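Long-range contacts in thioredoxin domain-containing protein (Sinorhizobium meliloti, PDB 3U5R), which is of unknown function but, as a thioredoxin-fold member of the AhpC/TSA family, may have antioxidant or oxidoreductase activity: residues K26-L34 against V196-K204; V95-A103 against F125-A136. All blocks are in the same frame, centred on the assembly; numbering follows the deposited sequence.

Contact 1: K26-L34 against V196-K204; sequences KTQSNSITL and VPSIGCNIK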
ATOM      1  N   LYS A  26     -15.259   0.836   9.199  1.00 33.81           N
ATOM      2  CA  LYS A  26     -14.025   1.695   9.409  1.00 34.43           C
ATOM      3  C   LYS A  26     -13.155   1.136  10.539  1.00 33.41           C
ATOM      4  O   LYS A  26     -13.718   0.864  11.608  1.00 33.07           O
ATOM      5  CB  LYS A  26     -14.399   3.087   9.887  1.00 34.39           C
ATOM      6  CG  LYS A  26     -14.932   4.052   8.838  1.00 39.04           C
ATOM      7  CD  LYS A  26     -14.643   5.508   9.292  1.00 40.33           C
ATOM      8  CE  LYS A  26     -15.688   6.041  10.282  1.00 41.33           C
ATOM      9  NZ  LYS A  26     -16.921   6.506   9.530  1.00 42.43           N
ATOM     10  N   THR A  27     -11.828   0.997  10.333  1.00 30.98           N
ATOM     11  CA  THR A  27     -10.864   0.640  11.409  1.00 30.49           C
ATOM     12  C   THR A  27      -9.538   1.301  11.138  1.00 29.29           C
ATOM     13  O   THR A  27      -9.267   1.732  10.002  1.00 26.85           O
ATOM     14  CB  THR A  27     -10.412  -0.850  11.475  1.00 32.48           C
ATOM     15  OG1 THR A  27     -10.919  -1.612  10.389  1.00 33.60           O
ATOM     16  CG2 THR A  27     -10.612  -1.509  12.889  1.00 31.65           C
ATOM     17  N   GLN A  28      -8.727   1.356  12.193  1.00 27.37           N
ATOM     18  CA  GLN A  28      -7.347   1.805  12.148  1.00 28.54           C
ATOM     19  C   GLN A  28      -6.443   0.653  11.783  1.00 26.39           C
ATOM     20  O   GLN A  28      -6.735  -0.498  12.107  1.00 26.02           O
ATOM     21  CB  GLN A  28      -6.853   2.284  13.525  1.00 28.42           C
ATOM     22  CG  GLN A  28      -7.663   3.335  14.198  1.00 38.71           C
ATOM     23  CD  GLN A  28      -6.867   4.044  15.323  1.00 45.83           C
ATOM     24  OE1 GLN A  28      -6.021   3.427  15.995  1.00 48.19           O
ATOM     25  NE2 GLN A  28      -7.121   5.346  15.500  1.00 49.54           N
ATOM     26  N   SER A  29      -5.291   0.975  11.215  1.00 24.30           N
ATOM     27  CA  SER A  29      -4.279  -0.044  10.959  1.00 23.64           C
ATOM     28  C   SER A  29      -3.864  -0.622  12.339  1.00 23.39           C
ATOM     29  O   SER A  29      -4.066   0.046  13.380  1.00 21.51           O
ATOM     30  CB  SER A  29      -3.090   0.550  10.234  1.00 22.55           C
ATOM     31  OG  SER A  29      -2.679   1.764  10.848  1.00 23.65           O
ATOM     32  N   ASN A  30      -3.348  -1.843  12.328  1.00 22.08           N
ATOM     33  CA  ASN A  30      -2.751  -2.464  13.513  1.00 24.52           C
ATOM     34  C   ASN A  30      -1.451  -1.824  13.999  1.00 25.67           C
ATOM     35  O   ASN A  30      -0.753  -1.169  13.217  1.00 24.13           O
ATOM     36  CB  ASN A  30      -2.516  -3.952  13.256  1.00 23.64           C
ATOM     37  CG  ASN A  30      -3.834  -4.756  13.148  1.00 26.40           C
ATOM     38  OD1 ASN A  30      -4.810  -4.467  13.860  1.00 25.15           O
ATOM     39  ND2 ASN A  30      -3.839  -5.804  12.307  1.00 27.01           N
ATOM     40  N   SER A  31      -1.112  -2.030  15.291  1.00 26.18           N
ATOM     41  CA  SER A  31       0.227  -1.699  15.843  1.00 28.93           C
ATOM     42  C   SER A  31       1.177  -2.809  15.530  1.00 27.70           C
ATOM     43  O   SER A  31       1.217  -3.844  16.201  1.00 30.22           O
ATOM     44  CB  SER A  31       0.227  -1.566  17.348  1.00 29.70           C
ATOM     45  OG  SER A  31      -0.823  -0.691  17.680  1.00 36.12           O
ATOM     46  N   ILE A  32       1.953  -2.599  14.511  1.00 24.00           N
ATOM     47  CA  ILE A  32       2.867  -3.614  14.073  1.00 21.62           C
ATOM     48  C   ILE A  32       4.200  -3.098  14.521  1.00 19.88           C
ATOM     49  O   ILE A  32       4.527  -1.907  14.337  1.00 19.76           O
ATOM     50  CB  ILE A  32       2.845  -3.740  12.526  1.00 20.66           C
ATOM     51  CG1 ILE A  32       1.406  -4.006  12.012  1.00 19.37           C
ATOM     52  CG2 ILE A  32       3.856  -4.792  12.070  1.00 18.35           C
ATOM     53  CD1 ILE A  32       0.970  -5.490  12.075  1.00 22.20           C
ATOM     54  N   THR A  33       5.006  -3.980  15.070  1.00 18.27           N
ATOM     55  CA  THR A  33       6.259  -3.555  15.637  1.00 18.68           C
ATOM     56  C   THR A  33       7.232  -3.114  14.553  1.00 17.05           C
ATOM     57  O   THR A  33       7.464  -3.872  13.618  1.00 15.22           O
ATOM     58  CB  THR A  33       6.827  -4.737  16.487  1.00 20.26           C
ATOM     59  OG1 THR A  33       5.876  -4.901  17.554  1.00 24.14           O
ATOM     60  CG2 THR A  33       8.192  -4.343  17.071  1.00 15.32           C
ATOM     61  N   LEU A  34       7.823  -1.922  14.686  1.00 15.96           N
ATOM     62  CA  LEU A  34       8.863  -1.537  13.727  1.00 17.19           C
ATOM     63  C   LEU A  34      10.046  -2.529  13.724  1.00 18.78           C
ATOM     64  O   LEU A  34      10.441  -3.029  14.813  1.00 17.25           O
ATOM     65  CB  LEU A  34       9.373  -0.096  13.980  1.00 16.65           C
ATOM     66  CG  LEU A  34       8.316   1.002  13.800  1.00 21.02           C
ATOM     67  CD1 LEU A  34       8.948   2.425  14.081  1.00 22.23           C
ATOM     68  CD2 LEU A  34       7.694   0.899  12.352  1.00 15.58           C
ATOM     69  N   VAL A 196       1.223   8.194  12.736  1.00 18.24           N
ATOM     70  CA  VAL A 196      -0.233   8.090  12.995  1.00 17.89           C
ATOM     71  C   VAL A 196      -0.813   6.914  12.236  1.00 17.66           C
ATOM     72  O   VAL A 196      -0.555   6.777  11.047  1.00 19.61           O
ATOM     73  CB  VAL A 196      -0.897   9.374  12.550  1.00 18.70           C
ATOM     74  CG1 VAL A 196      -2.450   9.296  12.797  1.00 18.39           C
ATOM     75  CG2 VAL A 196      -0.166  10.626  13.271  1.00 22.31           C
ATOM     76  N   PRO A 197      -1.638   6.097  12.889  1.00 17.55           N
ATOM     77  CA  PRO A 197      -2.209   4.947  12.203  1.00 17.60           C
ATOM     78  C   PRO A 197      -3.114   5.381  11.023  1.00 18.44           C
ATOM     79  O   PRO A 197      -3.789   6.395  11.141  1.00 16.41           O
ATOM     80  CB  PRO A 197      -3.073   4.259  13.272  1.00 17.07           C
ATOM     81  CG  PRO A 197      -2.522   4.791  14.633  1.00 20.23           C
ATOM     82  CD  PRO A 197      -1.912   6.137  14.361  1.00 17.66           C
ATOM     83  N   SER A 198      -3.152   4.615   9.918  1.00 16.42           N
ATOM     84  CA  SER A 198      -4.091   5.006   8.872  1.00 17.92           C
ATOM     85  C   SER A 198      -5.458   4.548   9.323  1.00 18.97           C
ATOM     86  O   SER A 198      -5.593   3.708  10.219  1.00 17.97           O
ATOM     87  CB  SER A 198      -3.750   4.349   7.515  1.00 17.77           C
ATOM     88  OG  SER A 198      -3.720   2.941   7.674  1.00 24.01           O
ATOM     89  N   ILE A 199      -6.470   5.091   8.670  1.00 20.68           N
ATOM     90  CA  ILE A 199      -7.858   4.736   8.897  1.00 22.31           C
ATOM     91  C   ILE A 199      -8.425   4.379   7.579  1.00 20.46           C
ATOM     92  O   ILE A 199      -8.142   5.060   6.582  1.00 20.30           O
ATOM     93  CB  ILE A 199      -8.627   5.957   9.351  1.00 22.89           C
ATOM     94  CG1 ILE A 199      -8.023   6.459  10.662  1.00 29.79           C
ATOM     95  CG2 ILE A 199     -10.172   5.612   9.518  1.00 29.49           C
ATOM     96  CD1 ILE A 199      -8.488   5.701  11.882  1.00 36.45           C
ATOM     97  N   GLY A 200      -9.227   3.324   7.535  1.00 18.78           N
ATOM     98  CA  GLY A 200     -10.016   3.084   6.299  1.00 19.93           C
ATOM     99  C   GLY A 200     -11.157   2.097   6.475  1.00 20.18           C
ATOM    100  O   GLY A 200     -11.486   1.727   7.572  1.00 18.11           O
ATOM    101  N   CYS A 201     -11.707   1.612   5.370  1.00 20.76           N
ATOM    102  CA  CYS A 201     -12.598   0.509   5.402  1.00 20.29           C
ATOM    103  C   CYS A 201     -11.845  -0.736   5.821  1.00 20.92           C
ATOM    104  O   CYS A 201     -10.728  -0.961   5.330  1.00 19.30           O
ATOM    105  CB  CYS A 201     -13.118   0.312   3.991  1.00 20.23           C
ATOM    106  SG  CYS A 201     -14.222   1.778   3.552  1.00 29.92           S
ATOM    107  N   ASN A 202     -12.446  -1.569   6.684  1.00 20.63           N
ATOM    108  CA  ASN A 202     -11.823  -2.866   6.965  1.00 23.71           C
ATOM    109  C   ASN A 202     -11.591  -3.611   5.655  1.00 23.01           C
ATOM    110  O   ASN A 202     -12.376  -3.508   4.688  1.00 20.90           O
ATOM    111  CB  ASN A 202     -12.598  -3.752   7.972  1.00 24.66           C
ATOM    112  CG  ASN A 202     -13.990  -4.145   7.455  1.00 31.74           C
ATOM    113  OD1 ASN A 202     -14.758  -3.287   7.034  1.00 39.99           O
ATOM    114  ND2 ASN A 202     -14.299  -5.458   7.442  1.00 42.98           N
ATOM    115  N   ILE A 203     -10.482  -4.351   5.625  1.00 22.82           N
ATOM    116  CA  ILE A 203     -10.289  -5.404   4.648  1.00 21.78           C
ATOM    117  C   ILE A 203     -11.501  -6.318   4.672  1.00 23.39           C
ATOM    118  O   ILE A 203     -11.958  -6.786   5.727  1.00 21.63           O
ATOM    119  CB  ILE A 203      -8.933  -6.173   4.911  1.00 21.31           C
ATOM    120  CG1 ILE A 203      -7.796  -5.136   4.784  1.00 21.45           C
ATOM    121  CG2 ILE A 203      -8.790  -7.453   3.990  1.00 20.56           C
ATOM    122  CD1 ILE A 203      -6.534  -5.501   4.167  1.00 23.29           C
ATOM    123  N   LYS A 204     -12.031  -6.619   3.493  1.00 23.85           N
ATOM    124  CA  LYS A 204     -13.217  -7.454   3.465  1.00 25.83           C
ATOM    125  C   LYS A 204     -12.820  -8.927   3.433  1.00 25.43           C
ATOM    126  O   LYS A 204     -12.737  -9.524   2.365  1.00 23.25           O
ATOM    127  CB  LYS A 204     -14.054  -7.049   2.249  1.00 25.76           C
ATOM    128  CG  LYS A 204     -14.428  -5.555   2.293  1.00 29.11           C
ATOM    129  CD  LYS A 204     -15.234  -5.284   3.581  1.00 32.61           C
ATOM    130  CE  LYS A 204     -15.971  -3.933   3.591  1.00 40.59           C
ATOM    131  NZ  LYS A 204     -15.179  -2.845   4.233  1.00 45.10           N
TER
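Thr27 and Gly200 form a hydrogen-bonded pair at the antiparallel junction of strand 27-28, close to the start of the modelled chain, with strand 199-202, close to its end. Thr27 N donates to Gly200 O at 2.9 Å, and Gly200 N returns a straighter bond to Thr27 O, also 2.9 Å, with 170° at the hydrogen. Glycine tolerates the nearly fully extended backbone here and adds no side chain to the face that Thr27 is on.

The tight, buried part is at Ser29, where the chain leaves the strand. Its N binds Ser198 O at 2.9 Å, and its side chain turns toward Ser198 as well: with chi1 at 47° the hydroxyl sits between backbone N and carbonyl carbon, and Ser29 OG accepts a weak, bent bond from Ser198 N at 3.0 Å. Both serines are buried; the hydroxyl of Ser198 binds Pro145 O, just before strand 146-150.

By contrast, the side chains of Lys26, Thr27 and Gln28 are exposed to solvent. Gln28, the non-hydrogen-bonded partner of Ile199, uses its aliphatic part, CG meeting Ile199 CD1 at 3.4 Å as the two chains cross obliquely, while its amide end runs alongside Pro197. Lys26 contributes mainly backbone, its CA pointing a hydrogen at Gly200 O, and Thr27 OG1 rests against Asn202 CB at 3.6 Å.

The three-stranded antiparallel sheet runs in the order 27-28, 199-202, 143-144. Since the hydrogen bonds between the segments use main-chain atoms and one hydroxyl, the pairing rests chiefly on main-chain hydrogen bonding, with no salt bridge between the segments.

Contact 2: V95-A103 against F125-A136; sequences VVAINSNDA and FPYLKDASQSVA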
ATOM      1  N   VAL A  95       7.052   0.514  -5.326  1.00 13.75           N
ATOM      2  CA  VAL A  95       5.717   0.471  -4.713  1.00 12.82           C
ATOM      3  C   VAL A  95       5.011  -0.737  -5.186  1.00 15.24           C
ATOM      4  O   VAL A  95       4.990  -1.053  -6.396  1.00 15.37           O
ATOM      5  CB  VAL A  95       4.844   1.730  -5.050  1.00 15.34           C
ATOM      6  CG1 VAL A  95       3.404   1.588  -4.524  1.00 12.78           C
ATOM      7  CG2 VAL A  95       5.499   3.038  -4.488  1.00 14.48           C
ATOM      8  N   VAL A  96       4.407  -1.486  -4.252  1.00 15.93           N
ATOM      9  CA  VAL A  96       3.539  -2.601  -4.672  1.00 16.28           C
ATOM     10  C   VAL A  96       2.244  -2.409  -3.996  1.00 15.54           C
ATOM     11  O   VAL A  96       2.237  -2.361  -2.743  1.00 15.49           O
ATOM     12  CB  VAL A  96       4.128  -3.979  -4.317  1.00 20.00           C
ATOM     13  CG1 VAL A  96       4.611  -3.996  -2.876  1.00 20.00           C
ATOM     14  CG2 VAL A  96       3.100  -5.075  -4.556  1.00 20.00           C
ATOM     15  N   ALA A  97       1.145  -2.386  -4.766  1.00 13.93           N
ATOM     16  CA  ALA A  97      -0.177  -2.329  -4.183  1.00 13.20           C
ATOM     17  C   ALA A  97      -0.903  -3.641  -4.246  1.00 11.92           C
ATOM     18  O   ALA A  97      -0.755  -4.353  -5.217  1.00 10.26           O
ATOM     19  CB  ALA A  97      -1.035  -1.229  -4.903  1.00 14.37           C
ATOM     20  N   ILE A  98      -1.751  -3.939  -3.262  1.00 11.44           N
ATOM     21  CA  ILE A  98      -2.378  -5.255  -3.160  1.00 12.79           C
ATOM     22  C   ILE A  98      -3.867  -5.051  -2.796  1.00 14.27           C
ATOM     23  O   ILE A  98      -4.189  -4.288  -1.897  1.00 14.89           O
ATOM     24  CB  ILE A  98      -1.706  -6.139  -2.061  1.00 12.69           C
ATOM     25  CG1 ILE A  98      -0.246  -6.435  -2.450  1.00 13.64           C
ATOM     26  CG2 ILE A  98      -2.499  -7.481  -1.883  1.00 12.29           C
ATOM     27  CD1 ILE A  98       0.596  -7.031  -1.265  1.00 14.61           C
ATOM     28  N   ASN A  99      -4.745  -5.705  -3.512  1.00 11.93           N
ATOM     29  CA  ASN A  99      -6.157  -5.631  -3.193  1.00 14.51           C
ATOM     30  C   ASN A  99      -6.486  -7.002  -2.616  1.00 15.41           C
ATOM     31  O   ASN A  99      -6.498  -8.006  -3.382  1.00 15.40           O
ATOM     32  CB  ASN A  99      -6.951  -5.380  -4.480  1.00 13.03           C
ATOM     33  CG  ASN A  99      -8.397  -5.202  -4.223  1.00 15.44           C
ATOM     34  OD1 ASN A  99      -9.022  -5.984  -3.462  1.00 17.22           O
ATOM     35  ND2 ASN A  99      -8.963  -4.139  -4.805  1.00 13.89           N
ATOM     36  N   SER A 100      -6.722  -7.084  -1.313  1.00 14.80           N
ATOM     37  CA  SER A 100      -7.048  -8.377  -0.684  1.00 17.25           C
ATOM     38  C   SER A 100      -8.521  -8.551  -0.408  1.00 18.65           C
ATOM     39  O   SER A 100      -8.892  -9.525   0.237  1.00 18.73           O
ATOM     40  CB  SER A 100      -6.355  -8.560   0.667  1.00 19.14           C
ATOM     41  OG  SER A 100      -5.008  -8.307   0.485  1.00 20.61           O
ATOM     42  N   ASN A 101      -9.349  -7.635  -0.911  1.00 17.53           N
ATOM     43  CA  ASN A 101     -10.750  -7.674  -0.569  1.00 19.73           C
ATOM     44  C   ASN A 101     -11.518  -8.825  -1.300  1.00 21.76           C
ATOM     45  O   ASN A 101     -11.277  -9.121  -2.483  1.00 18.29           O
ATOM     46  CB  ASN A 101     -11.400  -6.323  -0.867  1.00 19.55           C
ATOM     47  CG  ASN A 101     -11.121  -5.268   0.203  1.00 18.63           C
ATOM     48  OD1 ASN A 101     -11.524  -4.124   0.050  1.00 27.49           O
ATOM     49  ND2 ASN A 101     -10.453  -5.628   1.270  1.00 16.12           N
ATOM     50  N   ASP A 102     -12.466  -9.422  -0.587  1.00 22.08           N
ATOM     51  CA  ASP A 102     -13.212 -10.565  -1.123  1.00 25.18           C
ATOM     52  C   ASP A 102     -14.110 -10.129  -2.298  1.00 26.02           C
ATOM     53  O   ASP A 102     -15.070  -9.342  -2.131  1.00 24.73           O
ATOM     54  CB  ASP A 102     -14.015 -11.157   0.016  1.00 25.68           C
ATOM     55  CG  ASP A 102     -15.069 -12.182  -0.438  1.00 32.45           C
ATOM     56  OD1 ASP A 102     -15.243 -12.476  -1.648  1.00 31.82           O
ATOM     57  OD2 ASP A 102     -15.755 -12.686   0.495  1.00 41.48           O
ATOM     58  N   ALA A 103     -13.779 -10.605  -3.501  1.00 27.16           N
ATOM     59  CA  ALA A 103     -14.381 -10.002  -4.666  1.00 29.02           C
ATOM     60  C   ALA A 103     -15.712 -10.697  -5.036  1.00 30.73           C
ATOM     61  O   ALA A 103     -16.426 -10.208  -5.920  1.00 31.35           O
ATOM     62  CB  ALA A 103     -13.426 -10.009  -5.820  1.00 29.00           C
ATOM     63  N   PHE A 125       2.775   1.588 -10.681  1.00 15.22           N
ATOM     64  CA  PHE A 125       3.312   0.492  -9.807  1.00 15.48           C
ATOM     65  C   PHE A 125       2.470  -0.772 -10.028  1.00 14.25           C
ATOM     66  O   PHE A 125       1.311  -0.692 -10.468  1.00 13.40           O
ATOM     67  CB  PHE A 125       3.188   0.895  -8.341  1.00 11.85           C
ATOM     68  CG  PHE A 125       1.858   1.525  -8.013  1.00 16.08           C
ATOM     69  CD1 PHE A 125       1.708   2.888  -8.039  1.00 12.99           C
ATOM     70  CD2 PHE A 125       0.762   0.730  -7.676  1.00 13.55           C
ATOM     71  CE1 PHE A 125       0.471   3.507  -7.707  1.00 12.92           C
ATOM     72  CE2 PHE A 125      -0.506   1.325  -7.314  1.00 19.64           C
ATOM     73  CZ  PHE A 125      -0.649   2.739  -7.382  1.00 19.49           C
ATOM     74  N   PRO A 126       3.053  -1.936  -9.747  1.00 12.65           N
ATOM     75  CA  PRO A 126       2.187  -3.092  -9.859  1.00 13.12           C
ATOM     76  C   PRO A 126       1.007  -3.074  -8.813  1.00 14.34           C
ATOM     77  O   PRO A 126       1.208  -2.757  -7.622  1.00 14.77           O
ATOM     78  CB  PRO A 126       3.159  -4.269  -9.627  1.00 13.70           C
ATOM     79  CG  PRO A 126       4.336  -3.603  -8.771  1.00 14.83           C
ATOM     80  CD  PRO A 126       4.468  -2.278  -9.445  1.00 10.39           C
ATOM     81  N   TYR A 127      -0.200  -3.422  -9.276  1.00 11.76           N
ATOM     82  CA  TYR A 127      -1.359  -3.507  -8.433  1.00 12.67           C
ATOM     83  C   TYR A 127      -1.890  -4.906  -8.564  1.00 13.51           C
ATOM     84  O   TYR A 127      -2.390  -5.311  -9.611  1.00 15.05           O
ATOM     85  CB  TYR A 127      -2.374  -2.434  -8.881  1.00  9.45           C
ATOM     86  CG  TYR A 127      -3.595  -2.300  -8.042  1.00 16.91           C
ATOM     87  CD1 TYR A 127      -3.677  -2.856  -6.739  1.00 13.55           C
ATOM     88  CD2 TYR A 127      -4.722  -1.635  -8.549  1.00 11.49           C
ATOM     89  CE1 TYR A 127      -4.869  -2.733  -5.990  1.00 14.10           C
ATOM     90  CE2 TYR A 127      -5.894  -1.482  -7.784  1.00 10.80           C
ATOM     91  CZ  TYR A 127      -5.960  -2.016  -6.533  1.00 15.26           C
ATOM     92  OH  TYR A 127      -7.152  -1.894  -5.824  1.00 17.40           O
ATOM     93  N   LEU A 128      -1.786  -5.655  -7.479  1.00 14.74           N
ATOM     94  CA  LEU A 128      -1.948  -7.102  -7.542  1.00 16.28           C
ATOM     95  C   LEU A 128      -3.141  -7.572  -6.780  1.00 17.87           C
ATOM     96  O   LEU A 128      -3.546  -6.935  -5.809  1.00 16.97           O
ATOM     97  CB  LEU A 128      -0.718  -7.714  -6.885  1.00 15.31           C
ATOM     98  CG  LEU A 128       0.572  -7.150  -7.486  1.00 15.75           C
ATOM     99  CD1 LEU A 128       1.781  -7.769  -6.794  1.00 12.66           C
ATOM    100  CD2 LEU A 128       0.648  -7.392  -9.056  1.00 13.30           C
ATOM    101  N   LYS A 129      -3.674  -8.729  -7.145  1.00 20.26           N
ATOM    102  CA  LYS A 129      -4.790  -9.305  -6.377  1.00 19.97           C
ATOM    103  C   LYS A 129      -4.326 -10.368  -5.378  1.00 21.99           C
ATOM    104  O   LYS A 129      -3.657 -11.322  -5.805  1.00 22.32           O
ATOM    105  CB  LYS A 129      -5.804  -9.941  -7.301  1.00 19.73           C
ATOM    106  CG  LYS A 129      -7.027 -10.507  -6.535  1.00 20.21           C
ATOM    107  CD  LYS A 129      -7.941  -9.380  -6.130  1.00 17.49           C
ATOM    108  CE  LYS A 129      -8.942  -9.938  -5.105  1.00 18.55           C
ATOM    109  NZ  LYS A 129      -9.602  -8.718  -4.555  1.00 21.64           N
ATOM    110  N   ASP A 130      -4.716 -10.251  -4.081  1.00 20.69           N
ATOM    111  CA  ASP A 130      -4.401 -11.290  -3.027  1.00 22.43           C
ATOM    112  C   ASP A 130      -5.682 -12.113  -2.738  1.00 21.96           C
ATOM    113  O   ASP A 130      -6.341 -11.883  -1.726  1.00 21.20           O
ATOM    114  CB  ASP A 130      -3.809 -10.575  -1.785  1.00 20.44           C
ATOM    115  CG  ASP A 130      -3.714 -11.426  -0.514  1.00 23.40           C
ATOM    116  OD1 ASP A 130      -3.440 -12.629  -0.573  1.00 21.34           O
ATOM    117  OD2 ASP A 130      -3.886 -10.838   0.599  1.00 22.79           O
ATOM    118  N   ALA A 131      -6.043 -13.019  -3.667  1.00 21.83           N
ATOM    119  CA  ALA A 131      -7.346 -13.727  -3.643  1.00 21.15           C
ATOM    120  C   ALA A 131      -7.560 -14.562  -2.405  1.00 21.07           C
ATOM    121  O   ALA A 131      -8.648 -14.557  -1.889  1.00 20.88           O
ATOM    122  CB  ALA A 131      -7.571 -14.653  -4.956  1.00 22.34           C
ATOM    123  N   SER A 132      -6.529 -15.262  -1.930  1.00 21.28           N
ATOM    124  CA  SER A 132      -6.653 -16.093  -0.724  1.00 21.63           C
ATOM    125  C   SER A 132      -6.580 -15.291   0.597  1.00 21.21           C
ATOM    126  O   SER A 132      -6.898 -15.826   1.669  1.00 18.56           O
ATOM    127  CB  SER A 132      -5.555 -17.192  -0.713  1.00 21.91           C
ATOM    128  OG  SER A 132      -4.320 -16.617  -0.321  1.00 22.77           O
ATOM    129  N   GLN A 133      -6.167 -14.014   0.490  1.00 20.28           N
ATOM    130  CA  GLN A 133      -5.935 -13.097   1.649  1.00 18.96           C
ATOM    131  C   GLN A 133      -4.822 -13.561   2.528  1.00 19.31           C
ATOM    132  O   GLN A 133      -4.630 -12.996   3.590  1.00 19.46           O
ATOM    133  CB  GLN A 133      -7.233 -12.823   2.474  1.00 18.77           C
ATOM    134  CG  GLN A 133      -8.442 -12.696   1.521  1.00 19.37           C
ATOM    135  CD  GLN A 133      -9.719 -12.298   2.222  1.00 21.75           C
ATOM    136  OE1 GLN A 133     -10.146 -12.991   3.132  1.00 18.61           O
ATOM    137  NE2 GLN A 133     -10.325 -11.163   1.812  1.00 22.54           N
ATOM    138  N   SER A 134      -4.041 -14.551   2.083  1.00 19.43           N
ATOM    139  CA  SER A 134      -2.887 -14.997   2.921  1.00 18.93           C
ATOM    140  C   SER A 134      -1.845 -13.849   3.053  1.00 17.78           C
ATOM    141  O   SER A 134      -1.253 -13.668   4.088  1.00 17.14           O
ATOM    142  CB  SER A 134      -2.221 -16.250   2.319  1.00 18.16           C
ATOM    143  OG  SER A 134      -1.543 -15.888   1.126  1.00 23.71           O
ATOM    144  N   VAL A 135      -1.647 -13.036   2.017  1.00 16.14           N
ATOM    145  CA  VAL A 135      -0.661 -11.967   2.172  1.00 15.60           C
ATOM    146  C   VAL A 135      -1.160 -10.854   3.138  1.00 16.03           C
ATOM    147  O   VAL A 135      -0.412 -10.468   4.007  1.00 14.73           O
ATOM    148  CB  VAL A 135      -0.205 -11.398   0.781  1.00 17.62           C
ATOM    149  CG1 VAL A 135       0.781 -10.248   0.947  1.00 15.95           C
ATOM    150  CG2 VAL A 135       0.323 -12.617  -0.122  1.00 17.66           C
ATOM    151  N   ALA A 136      -2.394 -10.374   2.993  1.00 13.48           N
ATOM    152  CA  ALA A 136      -2.919  -9.409   3.940  1.00 16.20           C
ATOM    153  C   ALA A 136      -2.733  -9.949   5.390  1.00 17.43           C
ATOM    154  O   ALA A 136      -2.339  -9.220   6.308  1.00 16.84           O
ATOM    155  CB  ALA A 136      -4.426  -9.144   3.632  1.00 15.62           C
TER
HETATM  156  O   HOH W   1      -9.834 -11.937  -1.841  1.00 34.46           O
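The parallel strand pair of a beta-alpha-beta unit sets Ala97, Ile98 and Asn99 beside Tyr127, Leu128 and Lys129. Main-chain hydrogen bonds run from Ala97 N to Pro126 O, Leu128 N to Ala97 O and Asn99 N to Leu128 O. On one face, small Ala97 lets its CB touch both Phe125 CE2 and Tyr127 CD1 at 3.6 Å, and Val95 CG1 lies over the Phe125 ring in a CH-pi contact. Helix 111-121 makes the crossover and covers this face, as expected in a thioredoxin fold. The other face is apolar, Val96 CG2 on Leu128 CD1 and Ile98 CD1 on Val135 CG1.

Toward the C-terminal ends of the strands the contact turns polar. Asn99 CG lies anti to its own N (chi1 -176°), carrying the amide to Tyr127: ND2 donates to Tyr127 OH at 3.1 Å and to Glu109, while Tyr127 OH also bonds Asn69. Asn99 OD1 accepts Asn101 N in an Asx turn and, from above its carbonyl plane, Lys129 NZ. Lys129 NZ reaches on to Asn101 O at 2.7 Å. Asp130 OD2 takes Ser100 OG on its anti lone pair and Ala136 N on its syn side; Gln133 NE2 meets Ser100 O at 2.7 Å.

How the contacts relate
The two contacts lie about 16 Å apart, centre to centre, and belong to different sheets. Contact 2 pairs strand 127-129, at one edge of the five-stranded mixed sheet, with strand 93-99; contact 1 belongs to the small antiparallel sheet. Along the chain, both segments of contact 2 fall between 26-34 and 196-204, so contact 1 brings together segments near both modelled ends, with contact 2 between them in sequence. The contacts meet at Lys204, whose O probably accepts hydrogen bonds from Asp102 N and Gln133 NE2, 3.0 Å each. This joins the C-terminal segment to the loop and helix start beyond the parallel strands, linking the three-stranded antiparallel sheet to the thioredoxin-fold core.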